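Local coordinates for type 3 secretion system translocon protein SctE (Shigella flexneri, PDB 3U0C), which inserts with its partner IpaC into the host cell membrane to form the pore through which type III effector proteins enter the target cell, at residues Glu130-Gln135 with Ile158-Lys163; Gln137-Glu142 with Lys151-Glu156; Ser52-Leu57 with Asn75-Trp80. One frame throughout, in Å; residues are numbered along the deposited sequence.

Interaction 1 of 3, residues Glu130-Gln135 with Ile158-Lys163; sequences ENKINQ and IQLTIK
Ile133 and Leu160 face each other where two long helices of an antiparallel coiled coil run side by side. The axes of the short segments Glu130-Gln135 and Ile158-Lys163 come within 9.6 Å, and their N-to-C directions differ by 156°, so the chain returns almost along its own path with a slight tilt. The CA atoms of Ile133 and Leu160 are 6.4 Å apart and set the register of the pair. No hydrogen bond crosses between the segments; apolar side chains do the joining, a small worked example of how a coiled coil is built from a seam of aliphatic side chains between two helices.

Leu160 is at the centre of the contact and is directed toward the opposite helix. With CG anti to its carbonyl carbon (chi1 -71°), both methyls are directed over Lys132, and CB is left to meet Ile133. Ile133 is buried and passes alongside Leu160, the two side chains running in opposite directions, with CG1 of Ile133 3.6 Å from CB of Leu160. Lys132 contributes only the aliphatic part of its chain. Its CB lies 3.7 Å from CD1 of Leu160, while its CD is 3.9 Å from CD2 of the same leucine; the extended chain crosses the leucine at roughly a right angle and then carries its amine away from the seam. Leu160 also touches Leu129, one turn back on the helix 71-141, which extends the apolar strip along that helix.

At the other margin stands Thr161, whose hydroxyl is hydrogen-bonded to the carbonyl oxygen of Glu157 in its own helix. With that bond made inside its own helix, OG1 of Thr161 lies at the margin of the seam, 4.0 Å from CD1 of Ile133.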
loop_
_atom_site.group_PDB
_atom_site.type_symbol
_atom_site.label_atom_id
_atom_site.label_comp_id
_atom_site.label_asym_id
_atom_site.label_seq_id
_atom_site.Cartn_x
_atom_site.Cartn_y
_atom_site.Cartn_z
ATOM N N GLU A 130 32.572 5.775 3.616
ATOM C CA GLU A 130 33.532 4.883 2.988
ATOM C C GLU A 130 34.704 5.699 2.471
ATOM O O GLU A 130 35.838 5.232 2.466
ATOM C CB GLU A 130 32.890 4.089 1.850
ATOM C CG GLU A 130 31.980 2.956 2.307
ATOM C CD GLU A 130 31.428 2.149 1.148
ATOM O OE1 GLU A 130 31.539 2.612 -0.014
ATOM O OE2 GLU A 130 30.877 1.042 1.406
ATOM N N ASN A 131 34.412 6.915 2.024
ATOM C CA ASN A 131 35.436 7.844 1.579
ATOM C C ASN A 131 36.373 8.269 2.708
ATOM O O ASN A 131 37.597 8.163 2.585
ATOM C CB ASN A 131 34.804 9.070 0.935
ATOM C CG ASN A 131 34.184 8.748 -0.390
ATOM O OD1 ASN A 131 34.511 7.721 -0.983
ATOM N ND2 ASN A 131 33.274 9.604 -0.870
ATOM N N LYS A 132 35.794 8.749 3.804
ATOM C CA LYS A 132 36.588 9.200 4.927
ATOM C C LYS A 132 37.542 8.102 5.413
ATOM O O LYS A 132 38.711 8.362 5.672
ATOM C CB LYS A 132 35.684 9.695 6.051
ATOM C CG LYS A 132 34.890 10.929 5.647
ATOM C CD LYS A 132 33.990 11.410 6.778
ATOM C CE LYS A 132 33.121 12.564 6.317
ATOM N NZ LYS A 132 32.448 13.196 7.487
ATOM N N ILE A 133 37.025 6.880 5.513
ATOM C CA ILE A 133 37.818 5.704 5.865
ATOM C C ILE A 133 38.928 5.403 4.858
ATOM O O ILE A 133 40.052 5.119 5.260
ATOM C CB ILE A 133 36.924 4.450 6.022
ATOM C CG1 ILE A 133 36.050 4.574 7.271
ATOM C CG2 ILE A 133 37.769 3.184 6.073
ATOM C CD1 ILE A 133 34.889 3.611 7.292
ATOM N N ASN A 134 38.635 5.453 3.561
ATOM C CA ASN A 134 39.691 5.170 2.590
ATOM C C ASN A 134 40.744 6.273 2.582
ATOM O O ASN A 134 41.944 6.012 2.549
ATOM C CB ASN A 134 39.138 4.924 1.190
ATOM C CG ASN A 134 38.309 3.646 1.109
ATOM O OD1 ASN A 134 37.742 3.194 2.115
ATOM N ND2 ASN A 134 38.239 3.048 -0.088
ATOM N N GLN A 135 40.263 7.506 2.626
ATOM C CA GLN A 135 41.117 8.665 2.740
ATOM C C GLN A 135 42.054 8.484 3.908
ATOM O O GLN A 135 43.273 8.555 3.747
ATOM C CB GLN A 135 40.269 9.902 2.985
ATOM C CG GLN A 135 39.388 10.291 1.816
ATOM C CD GLN A 135 38.541 11.475 2.178
ATOM O OE1 GLN A 135 38.260 11.708 3.377
ATOM N NE2 GLN A 135 38.109 12.234 1.165
ATOM N N ILE A 158 38.632 4.007 13.823
ATOM C CA ILE A 158 37.773 3.072 14.535
ATOM C C ILE A 158 36.411 3.708 14.693
ATOM O O ILE A 158 35.388 3.023 14.709
ATOM C CB ILE A 158 38.321 2.697 15.925
ATOM C CG1 ILE A 158 38.576 3.957 16.757
ATOM C CG2 ILE A 158 39.569 1.856 15.792
ATOM C CD1 ILE A 158 38.391 3.783 18.276
ATOM N N GLN A 159 36.405 5.031 14.792
ATOM C CA GLN A 159 35.160 5.755 14.941
ATOM C C GLN A 159 34.365 5.784 13.640
ATOM O O GLN A 159 33.164 5.561 13.649
ATOM C CB GLN A 159 35.409 7.160 15.488
ATOM C CG GLN A 159 35.801 7.147 16.956
ATOM C CD GLN A 159 34.812 6.379 17.802
ATOM O OE1 GLN A 159 33.671 6.131 17.374
ATOM N NE2 GLN A 159 35.230 5.996 19.009
ATOM N N LEU A 160 35.032 6.039 12.519
ATOM C CA LEU A 160 34.340 6.067 11.236
ATOM C C LEU A 160 33.820 4.684 10.894
ATOM O O LEU A 160 32.813 4.528 10.200
ATOM C CB LEU A 160 35.258 6.555 10.124
ATOM C CG LEU A 160 35.630 8.044 10.160
ATOM C CD1 LEU A 160 36.823 8.318 9.244
ATOM C CD2 LEU A 160 34.423 8.915 9.794
ATOM N N THR A 161 34.532 3.675 11.382
ATOM C CA THR A 161 34.121 2.307 11.153
ATOM C C THR A 161 32.868 1.978 11.961
ATOM O O THR A 161 31.935 1.370 11.441
ATOM C CB THR A 161 35.261 1.338 11.449
ATOM O OG1 THR A 161 36.249 1.451 10.412
ATOM C CG2 THR A 161 34.750 -0.082 11.516
ATOM N N ILE A 162 32.837 2.410 13.216
ATOM C CA ILE A 162 31.678 2.200 14.064
ATOM C C ILE A 162 30.448 2.909 13.508
ATOM O O ILE A 162 29.320 2.438 13.669
ATOM C CB ILE A 162 31.925 2.695 15.473
ATOM C CG1 ILE A 162 32.979 1.823 16.147
ATOM C CG2 ILE A 162 30.626 2.685 16.273
ATOM C CD1 ILE A 162 33.094 2.081 17.602
ATOM N N LYS A 163 30.676 4.044 12.851
ATOM C CA LYS A 163 29.584 4.819 12.287
ATOM C C LYS A 163 29.064 4.168 11.024
ATOM O O LYS A 163 27.859 4.123 10.792
ATOM C CB LYS A 163 30.026 6.256 12.008
ATOM C CG LYS A 163 30.059 7.131 13.240
ATOM C CD LYS A 163 30.307 8.578 12.855
ATOM C CE LYS A 163 31.571 9.116 13.516
ATOM N NZ LYS A 163 31.230 10.085 14.590
#

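Interaction 2 of 3, residues Gln137-Glu142 with Lys151-Glu156; sequences QTRLSE and KKLSRE
Leu140 and Leu153 meet because both turn CG anti to the carbonyl carbon (chi1 -81° in Leu140), which sends each side chain across the gap, so that the two slide past one another in opposite directions. Arg139 takes the other course: CG is anti to its backbone N, and the chain runs fully extended from CG to NE, reaching across Leu153 at about a right angle.

In the leucine pair the touching branch is CD2 of Leu140, which lies 3.5 Å from CB of Leu153, closer than carbons usually pack. The same methyl is 3.8 Å from OG of Ser154, a hydroxyl hydrogen-bonded to the carbonyl oxygen of Lys150 one turn earlier. Leu153 is buried, with both methyls against the CD-NE part of Arg139: CD2 of Leu153 sits 3.9 Å from CD of Arg139 and lies over one face of the guanidinium. The arginine thus lends its aliphatic stretch to the apolar seam and bears its charge at the margin. This long side chain is poorly ordered, so the position of its end is less certain; a long, weak ion pair with Glu149 may draw it toward the turn.

The backbones are those of an antiparallel helical hairpin. The CA atoms of Leu140 and Leu153 are 7.1 Å apart, and the short axes approach to 10.3 Å. Near the end of the first helix, OG of Ser141 gives a hydrogen bond of 2.7 Å to the carbonyl oxygen of Thr138.

Within the coiled coil this contact lies next to the turn joining helix 71-141 to helix 150-197. Leu153 also packs on Ile136 of the first helix, while Leu140 touches Lys150 and Glu157 of the second, so each leucine is in contact with the opposite helix beyond this pair of segments.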
loop_
_atom_site.group_PDB
_atom_site.type_symbol
_atom_site.label_atom_id
_atom_site.label_comp_id
_atom_site.label_asym_id
_atom_site.label_seq_id
_atom_site.Cartn_x
_atom_site.Cartn_y
_atom_site.Cartn_z
ATOM N N GLN A 137 42.697 5.813 5.613
ATOM C CA GLN A 137 43.486 4.590 5.501
ATOM C C GLN A 137 44.715 4.830 4.633
ATOM O O GLN A 137 45.820 4.436 5.002
ATOM C CB GLN A 137 42.649 3.404 4.995
ATOM C CG GLN A 137 41.871 2.711 6.119
ATOM C CD GLN A 137 40.978 1.545 5.662
ATOM O OE1 GLN A 137 40.807 1.291 4.466
ATOM N NE2 GLN A 137 40.393 0.840 6.633
ATOM N N THR A 138 44.522 5.498 3.496
ATOM C CA THR A 138 45.640 5.902 2.656
ATOM C C THR A 138 46.614 6.773 3.444
ATOM O O THR A 138 47.832 6.567 3.402
ATOM C CB THR A 138 45.185 6.724 1.443
ATOM O OG1 THR A 138 44.536 5.881 0.479
ATOM C CG2 THR A 138 46.389 7.386 0.812
ATOM N N ARG A 139 46.076 7.761 4.154
ATOM C CA ARG A 139 46.902 8.666 4.955
ATOM C C ARG A 139 47.694 7.936 6.042
ATOM O O ARG A 139 48.822 8.309 6.353
ATOM C CB ARG A 139 46.029 9.748 5.593
ATOM C CG ARG A 139 46.802 10.756 6.429
ATOM C CD ARG A 139 45.945 11.872 7.004
ATOM N NE ARG A 139 46.734 12.825 7.779
ATOM C CZ ARG A 139 46.274 13.984 8.225
ATOM N NH1 ARG A 139 45.021 14.342 7.980
ATOM N NH2 ARG A 139 47.065 14.791 8.922
ATOM N N LEU A 140 47.111 6.885 6.607
ATOM C CA LEU A 140 47.766 6.112 7.656
ATOM C C LEU A 140 48.860 5.221 7.100
ATOM O O LEU A 140 49.837 4.944 7.789
ATOM C CB LEU A 140 46.768 5.233 8.409
ATOM C CG LEU A 140 45.903 5.825 9.524
ATOM C CD1 LEU A 140 44.695 4.923 9.739
ATOM C CD2 LEU A 140 46.683 6.014 10.820
ATOM N N SER A 141 48.688 4.741 5.873
ATOM C CA SER A 141 49.707 3.890 5.281
ATOM C C SER A 141 50.992 4.680 5.085
ATOM O O SER A 141 52.085 4.187 5.359
ATOM C CB SER A 141 49.255 3.357 3.931
ATOM O OG SER A 141 49.386 4.356 2.942
ATOM N N GLU A 142 50.845 5.910 4.602
ATOM C CA GLU A 142 51.994 6.722 4.210
ATOM C C GLU A 142 52.613 7.370 5.446
ATOM O O GLU A 142 53.593 8.121 5.359
ATOM C CB GLU A 142 51.578 7.764 3.175
ATOM C CG GLU A 142 50.918 7.146 1.928
ATOM C CD GLU A 142 50.282 8.198 1.042
ATOM O OE1 GLU A 142 50.142 9.356 1.517
ATOM O OE2 GLU A 142 49.930 7.878 -0.121
ATOM N N LYS A 151 48.588 7.591 16.287
ATOM C CA LYS A 151 47.674 7.161 17.356
ATOM C C LYS A 151 46.273 7.758 17.194
ATOM O O LYS A 151 45.254 7.073 17.356
ATOM C CB LYS A 151 48.269 7.499 18.726
ATOM C CG LYS A 151 47.390 7.118 19.920
ATOM C CD LYS A 151 48.181 7.148 21.237
ATOM C CE LYS A 151 47.323 7.632 22.400
ATOM N NZ LYS A 151 47.310 6.665 23.551
ATOM N N LYS A 152 46.222 9.035 16.836
ATOM C CA LYS A 152 44.965 9.764 16.739
ATOM C C LYS A 152 44.151 9.354 15.513
ATOM O O LYS A 152 42.967 9.049 15.641
ATOM C CB LYS A 152 45.236 11.268 16.738
ATOM C CG LYS A 152 43.997 12.135 16.711
ATOM C CD LYS A 152 44.372 13.622 16.762
ATOM C CE LYS A 152 43.132 14.515 16.712
ATOM N NZ LYS A 152 43.484 15.978 16.761
ATOM N N LEU A 153 44.775 9.347 14.333
ATOM C CA LEU A 153 44.110 8.867 13.115
ATOM C C LEU A 153 43.541 7.453 13.296
ATOM O O LEU A 153 42.444 7.141 12.817
ATOM C CB LEU A 153 45.066 8.884 11.921
ATOM C CG LEU A 153 45.581 10.221 11.380
ATOM C CD1 LEU A 153 46.900 10.039 10.641
ATOM C CD2 LEU A 153 44.554 10.880 10.478
ATOM N N SER A 154 44.294 6.592 13.977
ATOM C CA SER A 154 43.832 5.228 14.213
ATOM C C SER A 154 42.525 5.234 14.999
ATOM O O SER A 154 41.641 4.434 14.737
ATOM C CB SER A 154 44.891 4.415 14.953
ATOM O OG SER A 154 46.019 4.183 14.118
ATOM N N ARG A 155 42.421 6.151 15.957
ATOM C CA ARG A 155 41.219 6.327 16.762
ATOM C C ARG A 155 40.069 6.930 15.962
ATOM O O ARG A 155 38.906 6.703 16.289
ATOM C CB ARG A 155 41.499 7.209 17.984
ATOM C CG ARG A 155 42.256 6.523 19.110
ATOM C CD ARG A 155 42.422 7.455 20.311
ATOM N NE ARG A 155 42.675 8.841 19.907
ATOM C CZ ARG A 155 43.802 9.507 20.156
ATOM N NH1 ARG A 155 44.779 8.917 20.821
ATOM N NH2 ARG A 155 43.957 10.767 19.746
ATOM N N GLU A 156 40.387 7.705 14.928
ATOM C CA GLU A 156 39.354 8.286 14.082
ATOM C C GLU A 156 38.816 7.241 13.118
ATOM O O GLU A 156 37.660 7.292 12.691
ATOM C CB GLU A 156 39.905 9.441 13.259
ATOM C CG GLU A 156 40.528 10.577 14.038
ATOM C CD GLU A 156 41.039 11.659 13.095
ATOM O OE1 GLU A 156 40.838 11.510 11.863
ATOM O OE2 GLU A 156 41.636 12.650 13.578
#

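Interaction 3 of 3, residues Ser52-Leu57 with Asn75-Trp80; sequences SQLTLL and NKITAW
One face of the Trp80 indole receives the CD2 methyl of Leu54, a CH-pi contact between two helices of a helical hairpin near the start of the ordered chain. The methyl stands over the six-membered ring, 4.3 Å from its centroid and 25° off the ring normal, so it is displaced toward the rim and not centred. The nearest ring atom is CE3 of Trp80, 3.9 Å from CD2 of Leu54, with CZ3 next to it. Trp80 also touches Ser51, a residue of the helix 50-65 just before the segment Ser52-Leu57.

Leu54 carries the whole contact from its side. Its CG is anti to the backbone N (chi1 -179°), which extends the side chain outward from its helix and presents CD2 to both partners across the gap. Trp80 adopts the same first torsion; this swings the indole out toward the first helix, and a second torsion of 93° turns a face to the leucine. Ile77, on the same side of the ring plane as the methyl, is the second partner. Its CG2 branch lies 3.7 Å from CD2 of Leu54 and 4.1 Å from CG of Leu54, so one methyl meets an aliphatic branch on one flank and an aromatic face on another, from residues three positions apart.

The backbones stand well separated: the CA atoms of Leu54 and Ile77 are 8.1 Å apart. The leucine, isoleucine and tryptophan side chains span this spacing, with no hydrogen bond between the segments. The contact lies at the surface of the molecule, joining helix 50-65 to the beginning of helix 71-141, and Ile77 carries it further by touching Ile58.

Beside the apolar group, the hydroxyl of Thr55 is hydrogen-bonded both to the carbonyl oxygen of Ser51 and, across the hairpin, to NZ of Lys81.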
loop_
_atom_site.group_PDB
_atom_site.type_symbol
_atom_site.label_atom_id
_atom_site.label_comp_id
_atom_site.label_asym_id
_atom_site.label_seq_id
_atom_site.Cartn_x
_atom_site.Cartn_y
_atom_site.Cartn_z
ATOM N N SER A 52 -41.616 1.324 -7.385
ATOM C CA SER A 52 -42.932 1.749 -6.943
ATOM C C SER A 52 -43.883 1.777 -8.134
ATOM O O SER A 52 -45.011 1.295 -8.046
ATOM C CB SER A 52 -42.884 3.103 -6.235
ATOM O OG SER A 52 -42.700 4.162 -7.148
ATOM N N GLN A 53 -43.414 2.307 -9.258
ATOM C CA GLN A 53 -44.217 2.281 -10.468
ATOM C C GLN A 53 -44.631 0.854 -10.840
ATOM O O GLN A 53 -45.789 0.602 -11.166
ATOM C CB GLN A 53 -43.506 2.958 -11.634
ATOM C CG GLN A 53 -43.226 4.432 -11.423
ATOM C CD GLN A 53 -44.485 5.276 -11.323
ATOM O OE1 GLN A 53 -44.917 5.875 -12.308
ATOM N NE2 GLN A 53 -45.062 5.351 -10.126
ATOM N N LEU A 54 -43.678 -0.068 -10.787
ATOM C CA LEU A 54 -43.940 -1.476 -11.063
ATOM C C LEU A 54 -45.013 -2.050 -10.127
ATOM O O LEU A 54 -45.881 -2.804 -10.564
ATOM C CB LEU A 54 -42.649 -2.296 -10.980
ATOM C CG LEU A 54 -42.784 -3.787 -11.279
ATOM C CD1 LEU A 54 -43.319 -3.983 -12.689
ATOM C CD2 LEU A 54 -41.458 -4.516 -11.095
ATOM N N THR A 55 -44.946 -1.686 -8.851
ATOM C CA THR A 55 -45.945 -2.123 -7.888
ATOM C C THR A 55 -47.334 -1.626 -8.304
ATOM O O THR A 55 -48.324 -2.352 -8.213
ATOM C CB THR A 55 -45.631 -1.634 -6.460
ATOM O OG1 THR A 55 -44.239 -1.809 -6.174
ATOM C CG2 THR A 55 -46.431 -2.420 -5.432
ATOM N N LEU A 56 -47.393 -0.386 -8.772
ATOM C CA LEU A 56 -48.647 0.192 -9.195
ATOM C C LEU A 56 -49.156 -0.538 -10.423
ATOM O O LEU A 56 -50.346 -0.833 -10.534
ATOM C CB LEU A 56 -48.483 1.679 -9.482
ATOM C CG LEU A 56 -48.174 2.488 -8.219
ATOM C CD1 LEU A 56 -47.694 3.892 -8.566
ATOM C CD2 LEU A 56 -49.385 2.526 -7.276
ATOM N N LEU A 57 -48.245 -0.845 -11.334
ATOM C CA LEU A 57 -48.614 -1.499 -12.581
ATOM C C LEU A 57 -49.222 -2.877 -12.354
ATOM O O LEU A 57 -50.316 -3.176 -12.839
ATOM C CB LEU A 57 -47.406 -1.598 -13.509
ATOM C CG LEU A 57 -47.618 -2.372 -14.806
ATOM C CD1 LEU A 57 -48.868 -1.889 -15.519
ATOM C CD2 LEU A 57 -46.384 -2.219 -15.697
ATOM N N ASN A 75 -44.731 -13.376 -9.318
ATOM C CA ASN A 75 -43.596 -14.050 -8.747
ATOM C C ASN A 75 -42.311 -13.520 -9.353
ATOM O O ASN A 75 -41.336 -13.294 -8.650
ATOM C CB ASN A 75 -43.719 -15.552 -8.977
ATOM C CG ASN A 75 -44.713 -16.193 -8.039
ATOM O OD1 ASN A 75 -45.023 -15.644 -6.977
ATOM N ND2 ASN A 75 -45.219 -17.363 -8.418
ATOM N N LYS A 76 -42.315 -13.322 -10.664
ATOM C CA LYS A 76 -41.160 -12.735 -11.313
ATOM C C LYS A 76 -40.845 -11.355 -10.745
ATOM O O LYS A 76 -39.677 -11.030 -10.510
ATOM C CB LYS A 76 -41.354 -12.693 -12.822
ATOM C CG LYS A 76 -41.353 -14.074 -13.427
ATOM C CD LYS A 76 -41.510 -14.030 -14.925
ATOM C CE LYS A 76 -41.297 -15.407 -15.493
ATOM N NZ LYS A 76 -41.565 -15.414 -16.941
ATOM N N ILE A 77 -41.890 -10.563 -10.503
ATOM C CA ILE A 77 -41.727 -9.227 -9.939
ATOM C C ILE A 77 -41.092 -9.256 -8.547
ATOM O O ILE A 77 -40.260 -8.416 -8.227
ATOM C CB ILE A 77 -43.054 -8.467 -9.888
ATOM C CG1 ILE A 77 -43.515 -8.116 -11.310
ATOM C CG2 ILE A 77 -42.925 -7.225 -9.028
ATOM C CD1 ILE A 77 -44.942 -7.635 -11.392
ATOM N N THR A 78 -41.486 -10.217 -7.722
ATOM C CA THR A 78 -40.880 -10.378 -6.409
ATOM C C THR A 78 -39.365 -10.637 -6.532
ATOM O O THR A 78 -38.561 -10.032 -5.817
ATOM C CB THR A 78 -41.540 -11.526 -5.623
ATOM O OG1 THR A 78 -42.955 -11.306 -5.532
ATOM C CG2 THR A 78 -40.963 -11.607 -4.220
ATOM N N ALA A 79 -38.988 -11.523 -7.451
ATOM C CA ALA A 79 -37.584 -11.850 -7.677
ATOM C C ALA A 79 -36.809 -10.604 -8.076
ATOM O O ALA A 79 -35.755 -10.297 -7.512
ATOM C CB ALA A 79 -37.455 -12.916 -8.754
ATOM N N TRP A 80 -37.357 -9.887 -9.051
ATOM C CA TRP A 80 -36.770 -8.650 -9.539
ATOM C C TRP A 80 -36.507 -7.673 -8.402
ATOM O O TRP A 80 -35.435 -7.094 -8.316
ATOM C CB TRP A 80 -37.698 -8.008 -10.571
ATOM C CG TRP A 80 -37.171 -6.744 -11.149
ATOM C CD1 TRP A 80 -36.448 -6.610 -12.293
ATOM C CD2 TRP A 80 -37.328 -5.422 -10.619
ATOM N NE1 TRP A 80 -36.139 -5.292 -12.507
ATOM C CE2 TRP A 80 -36.673 -4.542 -11.494
ATOM C CE3 TRP A 80 -37.951 -4.905 -9.482
ATOM C CZ2 TRP A 80 -36.625 -3.169 -11.275
ATOM C CZ3 TRP A 80 -37.902 -3.543 -9.266
ATOM C CH2 TRP A 80 -37.247 -2.689 -10.158
#

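Helix 71-141 is common to all three contacts and spans the length of the molecule. Interaction 3 comes first along the chain, where helix 50-65 folds against the start of that long helix. Interactions 1 and 2 lie on its far part, paired with helix 150-197; their centres are 10 Å apart, and interaction 2 is nested inside the loop closed by interaction 1. Interaction 3 is about 81 Å from interaction 1 and 92 Å from interaction 2, centre to centre, beyond the middle of the chain. The ordered part of this N-terminal region is an elongated rod, with a short helix folded back at one end of one continuous helix and a long one returning from the other.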